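FACT-Spt16 (Cicer arietinum, PDB 5CE6) probably acts as a histone H3-H4-binding module of the FACT complex, built on a peptidase-like fold. Local coordinates at residues A[94-99]-A[121-126]; A[204-209]-A[307-312]; A[347-352]-A[396-401]; A[369-374]-A[408-413]. One frame throughout, in Å; residues are numbered along the deposited sequence.

Overall arrangement
The four contacts follow the chain in order, except that the segments of interactions 3 and 4 alternate. Interaction 1 lies in the six-stranded mixed sheet of the N-terminal lobe. The other three fall in the M24 peptidase-like region. Interaction 2 sets helix 200-230 against strand 309-319, close to the centre of the chain. Interaction 3 holds the start of helix 349-363, and interaction 4 uses the loop that follows it. They tie these to the approach to strand 403-414 and to the strand itself, with centres about 21 Å apart. Interactions 1 and 4 lie on opposite sides of the chain's centre, about 47 Å apart between centres. The set samples both lobes of this histone-chaperone domain.

Interaction 1: residues A[94-99]-A[121-126]; sequences IHVLCS and IILHVK
His95 and His124 meet ring to ring on one face of a parallel strand pair. ND1 of His95 lies 2.8 Å from NE2 of His124, and the hydrogen bond is nearly straight at 171°. The rings touch rim to rim, with neither over the face of the other, and their planes are 26° apart. Both have CG anti to the carbonyl carbon (chi1 near -60° in each), and both rings are turned roughly square to the CA-CB-CG plane. This matched pose points the two nitrogens at each other. Ile122 stands alongside His95, with its CB 3.6 Å from ND1 of His95. Leu97 crosses His124 at about a right angle, and its CD1 sits tightly at 3.2 Å from the carbonyl O of His124. Helix 133-145 covers this face, touching His95 through Ala142 and His124 through Ile139.

On the other face Val96 and Leu123 lie side by side, CB of Val96 being 3.7 Å from CD2 of Leu123. Leu106 of helix 100-106 packs on both. Backbone bonds run the length of the pair, from Ile122 N to Ile94 O (2.8 Å) through to Lys126 N and Cys98 O (2.8 Å). The strands are joined by helices 100-106 and 110-117, which makes a beta-alpha-beta crossover.

His95 also bonds through NE2 to Gln93, so both of its ring nitrogens are used. The bond between the rings needs one proton donor and one lone pair. Protonating both imidazoles fully would probably break it.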
loop_
_atom_site.group_PDB
_atom_site.type_symbol
_atom_site.label_atom_id
_atom_site.label_comp_id
_atom_site.label_asym_id
_atom_site.label_seq_id
_atom_site.Cartn_x
_atom_site.Cartn_y
_atom_site.Cartn_z
ATOM N N ILE A 94 4.702 -8.022 26.923
ATOM C CA ILE A 94 4.489 -6.953 25.949
ATOM C C ILE A 94 4.251 -5.681 26.745
ATOM O O ILE A 94 3.309 -5.615 27.522
ATOM C CB ILE A 94 3.268 -7.215 25.062
ATOM C CG1 ILE A 94 3.433 -8.544 24.315
ATOM C CG2 ILE A 94 3.082 -6.077 24.047
ATOM C CD1 ILE A 94 2.291 -8.876 23.374
ATOM N N HIS A 95 5.110 -4.686 26.561
ATOM C CA HIS A 95 4.966 -3.426 27.273
ATOM C C HIS A 95 4.320 -2.394 26.371
ATOM O O HIS A 95 4.682 -2.273 25.209
ATOM C CB HIS A 95 6.331 -2.932 27.746
ATOM C CG HIS A 95 6.949 -3.799 28.792
ATOM N ND1 HIS A 95 6.874 -3.512 30.139
ATOM C CD2 HIS A 95 7.655 -4.950 28.693
ATOM C CE1 HIS A 95 7.505 -4.448 30.822
ATOM N NE2 HIS A 95 7.990 -5.333 29.966
ATOM N N VAL A 96 3.345 -1.666 26.902
ATOM C CA VAL A 96 2.679 -0.626 26.141
ATOM C C VAL A 96 2.759 0.668 26.927
ATOM O O VAL A 96 2.476 0.674 28.115
ATOM C CB VAL A 96 1.205 -0.978 25.885
ATOM C CG1 VAL A 96 0.553 0.064 24.999
ATOM C CG2 VAL A 96 1.086 -2.361 25.227
ATOM N N LEU A 97 3.177 1.747 26.273
ATOM C CA LEU A 97 3.165 3.076 26.889
ATOM C C LEU A 97 2.129 3.886 26.130
ATOM O O LEU A 97 2.278 4.109 24.929
ATOM C CB LEU A 97 4.540 3.740 26.771
ATOM C CG LEU A 97 4.668 5.164 27.318
ATOM C CD1 LEU A 97 4.129 5.236 28.730
ATOM C CD2 LEU A 97 6.118 5.611 27.283
ATOM N N CYS A 98 1.070 4.306 26.818
ATOM C CA CYS A 98 -0.075 4.924 26.151
ATOM C C CYS A 98 -0.926 5.700 27.141
ATOM O O CYS A 98 -0.658 5.681 28.338
ATOM C CB CYS A 98 -0.940 3.850 25.480
ATOM S SG CYS A 98 -1.677 2.658 26.630
ATOM N N SER A 99 -1.964 6.356 26.634
ATOM C CA SER A 99 -2.901 7.102 27.478
ATOM C C SER A 99 -3.726 6.168 28.365
ATOM O O SER A 99 -3.831 4.972 28.090
ATOM C CB SER A 99 -3.841 7.922 26.594
ATOM O OG SER A 99 -4.705 7.064 25.871
ATOM N N ILE A 121 1.050 -8.873 29.379
ATOM C CA ILE A 121 0.928 -7.489 28.934
ATOM C C ILE A 121 1.052 -6.520 30.103
ATOM O O ILE A 121 0.340 -6.640 31.099
ATOM C CB ILE A 121 -0.390 -7.266 28.206
ATOM C CG1 ILE A 121 -0.357 -8.036 26.889
ATOM C CG2 ILE A 121 -0.628 -5.786 27.965
ATOM C CD1 ILE A 121 -1.549 -7.822 26.036
ATOM N N ILE A 122 1.966 -5.566 29.973
ATOM C CA ILE A 122 2.207 -4.599 31.038
ATOM C C ILE A 122 1.857 -3.222 30.510
ATOM O O ILE A 122 2.466 -2.757 29.554
ATOM C CB ILE A 122 3.675 -4.610 31.471
ATOM C CG1 ILE A 122 4.075 -6.010 31.928
ATOM C CG2 ILE A 122 3.917 -3.590 32.586
ATOM C CD1 ILE A 122 3.247 -6.523 33.080
ATOM N N LEU A 123 0.879 -2.568 31.129
ATOM C CA LEU A 123 0.428 -1.277 30.621
ATOM C C LEU A 123 1.030 -0.134 31.425
ATOM O O LEU A 123 0.853 -0.056 32.638
ATOM C CB LEU A 123 -1.101 -1.208 30.617
ATOM C CG LEU A 123 -1.766 -2.268 29.735
ATOM C CD1 LEU A 123 -3.274 -2.237 29.886
ATOM C CD2 LEU A 123 -1.385 -2.060 28.284
ATOM N N HIS A 124 1.765 0.737 30.744
ATOM C CA HIS A 124 2.358 1.904 31.384
ATOM C C HIS A 124 1.554 3.122 30.961
ATOM O O HIS A 124 1.606 3.527 29.801
ATOM C CB HIS A 124 3.816 2.060 30.939
ATOM C CG HIS A 124 4.643 0.827 31.132
ATOM N ND1 HIS A 124 5.455 0.644 32.232
ATOM C CD2 HIS A 124 4.784 -0.285 30.372
ATOM C CE1 HIS A 124 6.060 -0.526 32.141
ATOM N NE2 HIS A 124 5.668 -1.112 31.022
ATOM N N VAL A 125 0.800 3.699 31.894
ATOM C CA VAL A 125 -0.096 4.808 31.566
ATOM C C VAL A 125 0.633 6.145 31.601
ATOM O O VAL A 125 1.211 6.513 32.631
ATOM C CB VAL A 125 -1.274 4.890 32.558
ATOM C CG1 VAL A 125 -2.114 6.133 32.281
ATOM C CG2 VAL A 125 -2.122 3.633 32.495
ATOM N N LYS A 126 0.592 6.875 30.487
ATOM C CA LYS A 126 1.193 8.206 30.425
ATOM C C LYS A 126 0.157 9.310 30.610
ATOM O O LYS A 126 -0.808 9.405 29.843
ATOM C CB LYS A 126 1.924 8.423 29.096
ATOM C CG LYS A 126 2.769 9.701 29.070
ATOM C CD LYS A 126 3.174 10.077 27.654
ATOM C CE LYS A 126 2.011 10.704 26.901
ATOM N NZ LYS A 126 1.627 12.039 27.450
#

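Interaction 2: residues A[204-209]-A[307-312]; sequences TYIKRA and KSYCSN
Tyr205 reaches from helix 200-230 toward the hairpin turn before strand 309-319, with Lys307 over one face of its ring and Tyr309 at one edge. Its CB rests 3.9 Å from CD1 of Tyr309. CG is anti to the carbonyl carbon (chi1 -58°), which carries the ring out past that tyrosine. CD2 runs along the same neighbour, 3.9 Å from CE1 of Tyr309. The two rings are oblique, with planes 49° apart. Over the ring face, CD of Lys307 is 3.7 Å from CE1 of Tyr205 in a CH-pi contact, and CD1 faces the same carbon. CE2 meets CE of Lys307, and CZ comes closest, 3.4 Å from that CE. At the tip, OH turns back to a hydrogen bond with Glu201, one helical turn earlier. Replacing Tyr205 by an alanine would probably uncover the aliphatic chain of Lys307 and one side of Tyr309, and would leave Glu201 without its phenol partner.

Next along the helix, Ile206 meets the same side of Tyr309, nearer its root, with CG1 of Ile206 3.7 Å from CB of Tyr309. Farther on, CB of Ala209 sits 3.5 Å from O of Tyr309. Ser311 OG also bonds the backbone O of Ala304. Buried Cys310 O has no hydrogen-bond partner in the model.

No hydrogen bond crosses between the segments; polar links to the same helix come from Tyr309 to Glu202 and from Ser311 to Thr213. A long helix laid on a curved sheet in this way is in keeping with the pita-bread fold of M24 peptidases.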
loop_
_atom_site.group_PDB
_atom_site.type_symbol
_atom_site.label_atom_id
_atom_site.label_comp_id
_atom_site.label_asym_id
_atom_site.label_seq_id
_atom_site.Cartn_x
_atom_site.Cartn_y
_atom_site.Cartn_z
ATOM N N THR A 204 -10.866 -11.074 1.563
ATOM C CA THR A 204 -12.225 -10.595 1.359
ATOM C C THR A 204 -12.295 -9.069 1.441
ATOM O O THR A 204 -12.916 -8.433 0.591
ATOM C CB THR A 204 -13.183 -11.224 2.360
ATOM O OG1 THR A 204 -13.325 -12.611 2.031
ATOM C CG2 THR A 204 -14.562 -10.546 2.299
ATOM N N TYR A 205 -11.653 -8.486 2.449
ATOM C CA TYR A 205 -11.641 -7.024 2.587
ATOM C C TYR A 205 -10.972 -6.339 1.395
ATOM O O TYR A 205 -11.448 -5.306 0.933
ATOM C CB TYR A 205 -10.985 -6.595 3.907
ATOM C CG TYR A 205 -11.686 -7.184 5.124
ATOM C CD1 TYR A 205 -13.025 -7.582 5.061
ATOM C CD2 TYR A 205 -11.012 -7.345 6.326
ATOM C CE1 TYR A 205 -13.666 -8.119 6.161
ATOM C CE2 TYR A 205 -11.660 -7.893 7.441
ATOM C CZ TYR A 205 -12.983 -8.269 7.344
ATOM O OH TYR A 205 -13.634 -8.821 8.431
ATOM N N ILE A 206 -9.882 -6.916 0.893
ATOM C CA ILE A 206 -9.217 -6.368 -0.292
ATOM C C ILE A 206 -10.128 -6.460 -1.521
ATOM O O ILE A 206 -10.198 -5.523 -2.321
ATOM C CB ILE A 206 -7.866 -7.082 -0.547
ATOM C CG1 ILE A 206 -6.899 -6.783 0.609
ATOM C CG2 ILE A 206 -7.264 -6.666 -1.902
ATOM C CD1 ILE A 206 -5.608 -7.604 0.604
ATOM N N LYS A 207 -10.824 -7.580 -1.683
ATOM C CA LYS A 207 -11.763 -7.711 -2.795
ATOM C C LYS A 207 -12.899 -6.700 -2.684
ATOM O O LYS A 207 -13.312 -6.132 -3.695
ATOM C CB LYS A 207 -12.346 -9.125 -2.861
ATOM C CG LYS A 207 -11.345 -10.185 -3.255
ATOM C CD LYS A 207 -12.012 -11.562 -3.216
ATOM C CE LYS A 207 -11.181 -12.631 -3.898
ATOM N NZ LYS A 207 -11.894 -13.952 -3.881
ATOM N N ARG A 208 -13.415 -6.491 -1.469
ATOM C CA ARG A 208 -14.452 -5.475 -1.257
ATOM C C ARG A 208 -13.917 -4.104 -1.671
ATOM O O ARG A 208 -14.582 -3.366 -2.387
ATOM C CB ARG A 208 -14.914 -5.426 0.209
ATOM C CG ARG A 208 -15.500 -6.747 0.732
ATOM C CD ARG A 208 -16.900 -7.034 0.194
ATOM N NE ARG A 208 -17.415 -8.327 0.668
ATOM C CZ ARG A 208 -17.445 -9.432 -0.070
ATOM N NH1 ARG A 208 -16.994 -9.407 -1.318
ATOM N NH2 ARG A 208 -17.915 -10.570 0.441
ATOM N N ALA A 209 -12.711 -3.781 -1.212
ATOM C CA ALA A 209 -12.062 -2.515 -1.541
ATOM C C ALA A 209 -11.892 -2.389 -3.048
ATOM O O ALA A 209 -12.232 -1.358 -3.632
ATOM C CB ALA A 209 -10.719 -2.415 -0.849
ATOM N N LYS A 307 -11.998 -1.419 5.536
ATOM C CA LYS A 307 -11.544 -1.927 6.830
ATOM C C LYS A 307 -10.018 -1.927 6.929
ATOM O O LYS A 307 -9.413 -2.874 7.448
ATOM C CB LYS A 307 -12.140 -3.309 7.131
ATOM C CG LYS A 307 -13.663 -3.293 7.278
ATOM C CD LYS A 307 -14.235 -4.684 7.503
ATOM C CE LYS A 307 -13.784 -5.270 8.825
ATOM N NZ LYS A 307 -14.288 -4.468 9.979
ATOM N N SER A 308 -9.422 -0.839 6.437
ATOM C CA SER A 308 -7.970 -0.607 6.414
ATOM C C SER A 308 -7.195 -1.315 5.309
ATOM O O SER A 308 -5.995 -1.104 5.196
ATOM C CB SER A 308 -7.300 -0.861 7.774
ATOM O OG SER A 308 -7.851 -0.011 8.762
ATOM N N TYR A 309 -7.869 -2.135 4.498
ATOM C CA TYR A 309 -7.196 -2.860 3.414
ATOM C C TYR A 309 -7.291 -2.108 2.102
ATOM O O TYR A 309 -8.388 -1.768 1.658
ATOM C CB TYR A 309 -7.734 -4.298 3.278
ATOM C CG TYR A 309 -7.237 -5.133 4.425
ATOM C CD1 TYR A 309 -7.892 -5.112 5.657
ATOM C CD2 TYR A 309 -6.060 -5.869 4.313
ATOM C CE1 TYR A 309 -7.412 -5.827 6.736
ATOM C CE2 TYR A 309 -5.570 -6.598 5.398
ATOM C CZ TYR A 309 -6.247 -6.562 6.599
ATOM O OH TYR A 309 -5.767 -7.274 7.674
ATOM N N CYS A 310 -6.135 -1.866 1.492
ATOM C CA CYS A 310 -6.036 -1.017 0.313
ATOM C C CYS A 310 -6.266 -1.796 -0.976
ATOM O O CYS A 310 -6.162 -3.024 -1.019
ATOM C CB CYS A 310 -4.643 -0.373 0.224
ATOM S SG CYS A 310 -4.238 0.736 1.590
ATOM N N SER A 311 -6.557 -1.046 -2.034
ATOM C CA SER A 311 -6.684 -1.589 -3.382
ATOM C C SER A 311 -6.290 -0.477 -4.319
ATOM O O SER A 311 -6.169 0.678 -3.902
ATOM C CB SER A 311 -8.116 -2.060 -3.670
ATOM O OG SER A 311 -9.029 -0.966 -3.625
ATOM N N ASN A 312 -6.095 -0.801 -5.591
ATOM C CA ASN A 312 -5.665 0.222 -6.526
ATOM C C ASN A 312 -6.090 -0.108 -7.943
ATOM O O ASN A 312 -6.152 -1.283 -8.316
ATOM C CB ASN A 312 -4.149 0.346 -6.522
ATOM C CG ASN A 312 -3.689 1.579 -7.258
ATOM O OD1 ASN A 312 -4.139 2.686 -6.957
ATOM N ND2 ASN A 312 -2.820 1.402 -8.242
#

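Interaction 3: residues A[347-352]-A[396-401]; sequences NKLSAA and QIVKEG
Asn347 O and Val398 N form a nearly straight hydrogen bond of 2.8 Å, with 177° at the hydrogen. A second backbone bond runs the other way, from Leu349 N to Gln396 O at 2.9 Å. Together they frame a single bridge between Lys348 and Ile397. Two softer contacts support it: CA of Lys348 approaches O of Gln396 at 3.4 Å, and CA of Ile397 faces O of Asn347.

Lys348 is the N-cap residue of helix 349-363. The bridge therefore ties the start of that helix to the loop that leads into strand 403-414 of the M24 peptidase-like fold. The same helix end is held from Ser350, whose OG bonds Asp395 just before the loop segment. The side chain of Asn347 turns elsewhere, its ND2 bonding the backbone O of Ser342.

Packing spreads out on both sides of the bridge. Leu349 and Val398 meet through single branches, with CD1 of Leu349 3.6 Å from CG2 of Val398. This CG2 is anti to the carbonyl carbon, since CG1 takes the place opposite the backbone N (chi1 175°). It is thereby brought to 3.2 Å from O of Asn347, beside the main hydrogen bond. Nearer the solvent, Lys348 and Ile397 cross at a slant. CD1 of Ile397 touches CG of Lys348 at 3.6 Å. The lysine chain bends at its last torsion and brings NZ to 3.8 Å from the same methyl.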
loop_
_atom_site.group_PDB
_atom_site.type_symbol
_atom_site.label_atom_id
_atom_site.label_comp_id
_atom_site.label_asym_id
_atom_site.label_seq_id
_atom_site.Cartn_x
_atom_site.Cartn_y
_atom_site.Cartn_z
ATOM N N ASN A 347 7.187 -18.606 -8.572
ATOM C CA ASN A 347 7.933 -17.744 -9.489
ATOM C C ASN A 347 8.551 -16.549 -8.766
ATOM O O ASN A 347 7.984 -16.051 -7.810
ATOM C CB ASN A 347 7.021 -17.243 -10.608
ATOM C CG ASN A 347 6.603 -18.341 -11.565
ATOM O OD1 ASN A 347 7.104 -19.462 -11.504
ATOM N ND2 ASN A 347 5.693 -18.010 -12.485
ATOM N N LYS A 348 9.706 -16.082 -9.237
ATOM C CA LYS A 348 10.344 -14.898 -8.650
ATOM C C LYS A 348 9.656 -13.616 -9.109
ATOM O O LYS A 348 9.240 -13.521 -10.258
ATOM C CB LYS A 348 11.816 -14.841 -9.065
ATOM C CG LYS A 348 12.677 -15.948 -8.479
ATOM C CD LYS A 348 14.098 -15.903 -9.017
ATOM C CE LYS A 348 15.073 -16.557 -8.045
ATOM N NZ LYS A 348 14.589 -17.886 -7.573
ATOM N N LEU A 349 9.546 -12.626 -8.225
ATOM C CA LEU A 349 8.982 -11.333 -8.620
ATOM C C LEU A 349 9.791 -10.747 -9.772
ATOM O O LEU A 349 9.238 -10.122 -10.673
ATOM C CB LEU A 349 8.933 -10.356 -7.441
ATOM C CG LEU A 349 7.693 -10.339 -6.535
ATOM C CD1 LEU A 349 7.417 -11.689 -5.922
ATOM C CD2 LEU A 349 7.859 -9.295 -5.440
ATOM N N SER A 350 11.102 -10.973 -9.753
ATOM C CA SER A 350 11.974 -10.476 -10.818
ATOM C C SER A 350 11.645 -11.091 -12.171
ATOM O O SER A 350 11.750 -10.434 -13.204
ATOM C CB SER A 350 13.447 -10.715 -10.470
ATOM O OG SER A 350 13.690 -12.081 -10.181
ATOM N N ALA A 351 11.247 -12.358 -12.178
ATOM C CA ALA A 351 10.880 -12.989 -13.436
ATOM C C ALA A 351 9.616 -12.332 -13.997
ATOM O O ALA A 351 9.457 -12.190 -15.218
ATOM C CB ALA A 351 10.670 -14.485 -13.238
ATOM N N ALA A 352 8.718 -11.949 -13.096
ATOM C CA ALA A 352 7.478 -11.287 -13.476
ATOM C C ALA A 352 7.757 -9.915 -14.075
ATOM O O ALA A 352 7.161 -9.539 -15.085
ATOM C CB ALA A 352 6.533 -11.179 -12.281
ATOM N N GLN A 396 12.399 -12.453 -4.536
ATOM C CA GLN A 396 11.418 -13.017 -3.616
ATOM C C GLN A 396 10.479 -13.925 -4.400
ATOM O O GLN A 396 10.153 -13.632 -5.553
ATOM C CB GLN A 396 10.615 -11.901 -2.953
ATOM C CG GLN A 396 9.668 -12.361 -1.854
ATOM C CD GLN A 396 10.397 -12.752 -0.584
ATOM O OE1 GLN A 396 10.409 -12.003 0.390
ATOM N NE2 GLN A 396 11.009 -13.930 -0.589
ATOM N N ILE A 397 10.047 -15.019 -3.777
ATOM C CA ILE A 397 9.194 -15.998 -4.448
ATOM C C ILE A 397 7.712 -15.739 -4.167
ATOM O O ILE A 397 7.319 -15.533 -3.023
ATOM C CB ILE A 397 9.554 -17.422 -3.998
ATOM C CG1 ILE A 397 10.988 -17.749 -4.404
ATOM C CG2 ILE A 397 8.595 -18.430 -4.598
ATOM C CD1 ILE A 397 11.169 -17.907 -5.887
ATOM N N VAL A 398 6.900 -15.738 -5.223
ATOM C CA VAL A 398 5.461 -15.535 -5.088
ATOM C C VAL A 398 4.876 -16.684 -4.277
ATOM O O VAL A 398 5.216 -17.848 -4.507
ATOM C CB VAL A 398 4.782 -15.479 -6.472
ATOM C CG1 VAL A 398 3.269 -15.391 -6.334
ATOM C CG2 VAL A 398 5.305 -14.294 -7.273
ATOM N N LYS A 399 4.022 -16.344 -3.316
ATOM C CA LYS A 399 3.332 -17.336 -2.498
ATOM C C LYS A 399 1.824 -17.110 -2.552
ATOM O O LYS A 399 1.351 -15.975 -2.681
ATOM C CB LYS A 399 3.800 -17.246 -1.037
ATOM C CG LYS A 399 5.275 -17.552 -0.813
ATOM C CD LYS A 399 5.646 -18.940 -1.307
ATOM C CE LYS A 399 7.132 -19.243 -1.086
ATOM N NZ LYS A 399 7.530 -20.602 -1.583
ATOM N N GLU A 400 1.072 -18.199 -2.444
ATOM C CA GLU A 400 -0.374 -18.137 -2.268
ATOM C C GLU A 400 -0.747 -17.157 -1.154
ATOM O O GLU A 400 -0.126 -17.142 -0.082
ATOM C CB GLU A 400 -0.890 -19.538 -1.921
ATOM C CG GLU A 400 -2.348 -19.616 -1.528
ATOM C CD GLU A 400 -2.771 -21.039 -1.201
ATOM O OE1 GLU A 400 -1.981 -21.978 -1.450
ATOM O OE2 GLU A 400 -3.896 -21.214 -0.693
ATOM N N GLY A 401 -1.742 -16.314 -1.418
ATOM C CA GLY A 401 -2.196 -15.361 -0.423
ATOM C C GLY A 401 -1.577 -13.982 -0.542
ATOM O O GLY A 401 -2.035 -13.042 0.102
#

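Interaction 4: residues A[369-374]-A[408-413]; sequences SCLTKS and LGFQNL
Thr372 and Gly409 meet where a loop runs antiparallel to strand 403-414, part of an antiparallel sheet in the peptidase-like M24 fold. Backbone bonds Gln411 N to Cys370 O and Thr372 N to Gly409 O frame one Leu371-Phe410 bridge. Gly409 has no side chain, and the methyl CG2 of Thr372 fills that hollow, 3.4 Å from O of Gly409. The same methyl presses on CG of Gln411. Thr372 OG1 sits between its own backbone N and carbonyl carbon (chi1 53°), the crowded position. There it accepts from Gly409 N at 3.1 Å and donates to Ser374 O. A valine in place of Thr372 would probably leave Gly409 N and Ser374 O without that shared partner.

Cys370 is the next bump. Its SG lies 3.6 Å from CD2 of Leu413, and its CB touches CD1 of Phe410. That ring meets the loop edge-on, with its rim against Cys370 C and Leu371 N. Leu371 slants across, and its CD1 touches CE1 of Phe410 at 3.9 Å. Leu332 of helix 323-342 and Val360 of helix 349-363 pack on Phe410. One water joins the two segments, accepting from Lys373 N at 2.9 Å and donating to OE1 of Gln411 at 2.6 Å.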
loop_
_atom_site.group_PDB
_atom_site.type_symbol
_atom_site.label_atom_id
_atom_site.label_comp_id
_atom_site.label_asym_id
_atom_site.label_seq_id
_atom_site.Cartn_x
_atom_site.Cartn_y
_atom_site.Cartn_z
ATOM N N SER A 369 13.546 1.765 -22.631
ATOM C CA SER A 369 14.118 2.736 -21.695
ATOM C C SER A 369 13.073 3.587 -20.974
ATOM O O SER A 369 13.372 4.196 -19.944
ATOM C CB SER A 369 15.132 3.640 -22.406
ATOM O OG SER A 369 14.506 4.379 -23.437
ATOM N N CYS A 370 11.846 3.619 -21.491
ATOM C CA CYS A 370 10.807 4.421 -20.864
ATOM C C CYS A 370 9.937 3.613 -19.916
ATOM O O CYS A 370 9.098 4.173 -19.231
ATOM C CB CYS A 370 9.922 5.087 -21.911
ATOM S SG CYS A 370 10.789 6.339 -22.901
ATOM N N LEU A 371 10.127 2.298 -19.892
ATOM C CA LEU A 371 9.316 1.451 -19.020
ATOM C C LEU A 371 9.667 1.775 -17.579
ATOM O O LEU A 371 10.839 1.996 -17.265
ATOM C CB LEU A 371 9.576 -0.029 -19.319
ATOM C CG LEU A 371 8.640 -1.043 -18.663
ATOM C CD1 LEU A 371 7.254 -0.954 -19.284
ATOM C CD2 LEU A 371 9.206 -2.449 -18.806
ATOM N N THR A 372 8.656 1.837 -16.714
ATOM C CA THR A 372 8.890 2.089 -15.293
ATOM C C THR A 372 9.798 0.983 -14.752
ATOM O O THR A 372 9.758 -0.154 -15.241
ATOM C CB THR A 372 7.574 2.176 -14.487
ATOM O OG1 THR A 372 6.776 1.017 -14.740
ATOM C CG2 THR A 372 6.771 3.407 -14.888
ATOM N N LYS A 373 10.627 1.321 -13.768
ATOM C CA LYS A 373 11.605 0.370 -13.243
ATOM C C LYS A 373 10.952 -0.630 -12.292
ATOM O O LYS A 373 11.562 -1.629 -11.920
ATOM C CB LYS A 373 12.752 1.089 -12.531
ATOM C CG LYS A 373 13.546 2.032 -13.425
ATOM C CD LYS A 373 14.079 1.327 -14.664
ATOM C CE LYS A 373 14.881 2.291 -15.540
ATOM N NZ LYS A 373 15.209 1.710 -16.875
ATOM N N SER A 374 9.715 -0.344 -11.901
ATOM C CA SER A 374 8.934 -1.257 -11.074
ATOM C C SER A 374 7.631 -1.566 -11.795
ATOM O O SER A 374 7.129 -0.738 -12.569
ATOM C CB SER A 374 8.659 -0.619 -9.712
ATOM O OG SER A 374 7.746 -1.390 -8.945
ATOM N N LEU A 408 2.129 -0.596 -13.913
ATOM C CA LEU A 408 3.208 -0.552 -14.881
ATOM C C LEU A 408 2.972 0.603 -15.851
ATOM O O LEU A 408 1.835 0.843 -16.289
ATOM C CB LEU A 408 3.247 -1.885 -15.644
ATOM C CG LEU A 408 4.410 -2.060 -16.620
ATOM C CD1 LEU A 408 5.719 -2.219 -15.866
ATOM C CD2 LEU A 408 4.164 -3.256 -17.542
ATOM N N GLY A 409 4.032 1.340 -16.168
ATOM C CA GLY A 409 3.876 2.482 -17.043
ATOM C C GLY A 409 5.000 2.727 -18.019
ATOM O O GLY A 409 6.048 2.075 -17.985
ATOM N N PHE A 410 4.764 3.676 -18.920
ATOM C CA PHE A 410 5.816 4.222 -19.760
ATOM C C PHE A 410 5.966 5.674 -19.369
ATOM O O PHE A 410 4.968 6.398 -19.312
ATOM C CB PHE A 410 5.428 4.149 -21.235
ATOM C CG PHE A 410 5.737 2.837 -21.891
ATOM C CD1 PHE A 410 7.033 2.343 -21.906
ATOM C CD2 PHE A 410 4.725 2.104 -22.512
ATOM C CE1 PHE A 410 7.321 1.126 -22.541
ATOM C CE2 PHE A 410 4.995 0.897 -23.144
ATOM C CZ PHE A 410 6.292 0.398 -23.153
ATOM N N GLN A 411 7.201 6.099 -19.109
ATOM C CA GLN A 411 7.467 7.487 -18.698
ATOM C C GLN A 411 8.206 8.259 -19.767
ATOM O O GLN A 411 9.258 7.821 -20.238
ATOM C CB GLN A 411 8.312 7.527 -17.419
ATOM C CG GLN A 411 8.003 6.425 -16.442
ATOM C CD GLN A 411 8.841 6.515 -15.187
ATOM O OE1 GLN A 411 9.776 5.734 -14.990
ATOM N NE2 GLN A 411 8.508 7.465 -14.325
ATOM N N ASN A 412 7.659 9.415 -20.133
ATOM C CA ASN A 412 8.309 10.349 -21.060
ATOM C C ASN A 412 8.574 9.806 -22.465
ATOM O O ASN A 412 9.653 10.001 -23.040
ATOM C CB ASN A 412 9.585 10.951 -20.453
ATOM C CG ASN A 412 9.320 11.675 -19.148
ATOM O OD1 ASN A 412 8.273 12.300 -18.973
ATOM N ND2 ASN A 412 10.267 11.587 -18.222
ATOM N N LEU A 413 7.582 9.121 -23.020
ATOM C CA LEU A 413 7.604 8.832 -24.444
ATOM C C LEU A 413 7.408 10.137 -25.201
ATOM O O LEU A 413 6.911 11.121 -24.649
ATOM C CB LEU A 413 6.497 7.849 -24.804
ATOM C CG LEU A 413 6.623 6.456 -24.194
ATOM C CD1 LEU A 413 5.360 5.676 -24.463
ATOM C CD2 LEU A 413 7.825 5.740 -24.796
HETATM O O HOH W 1 10.520 4.139 -13.101
#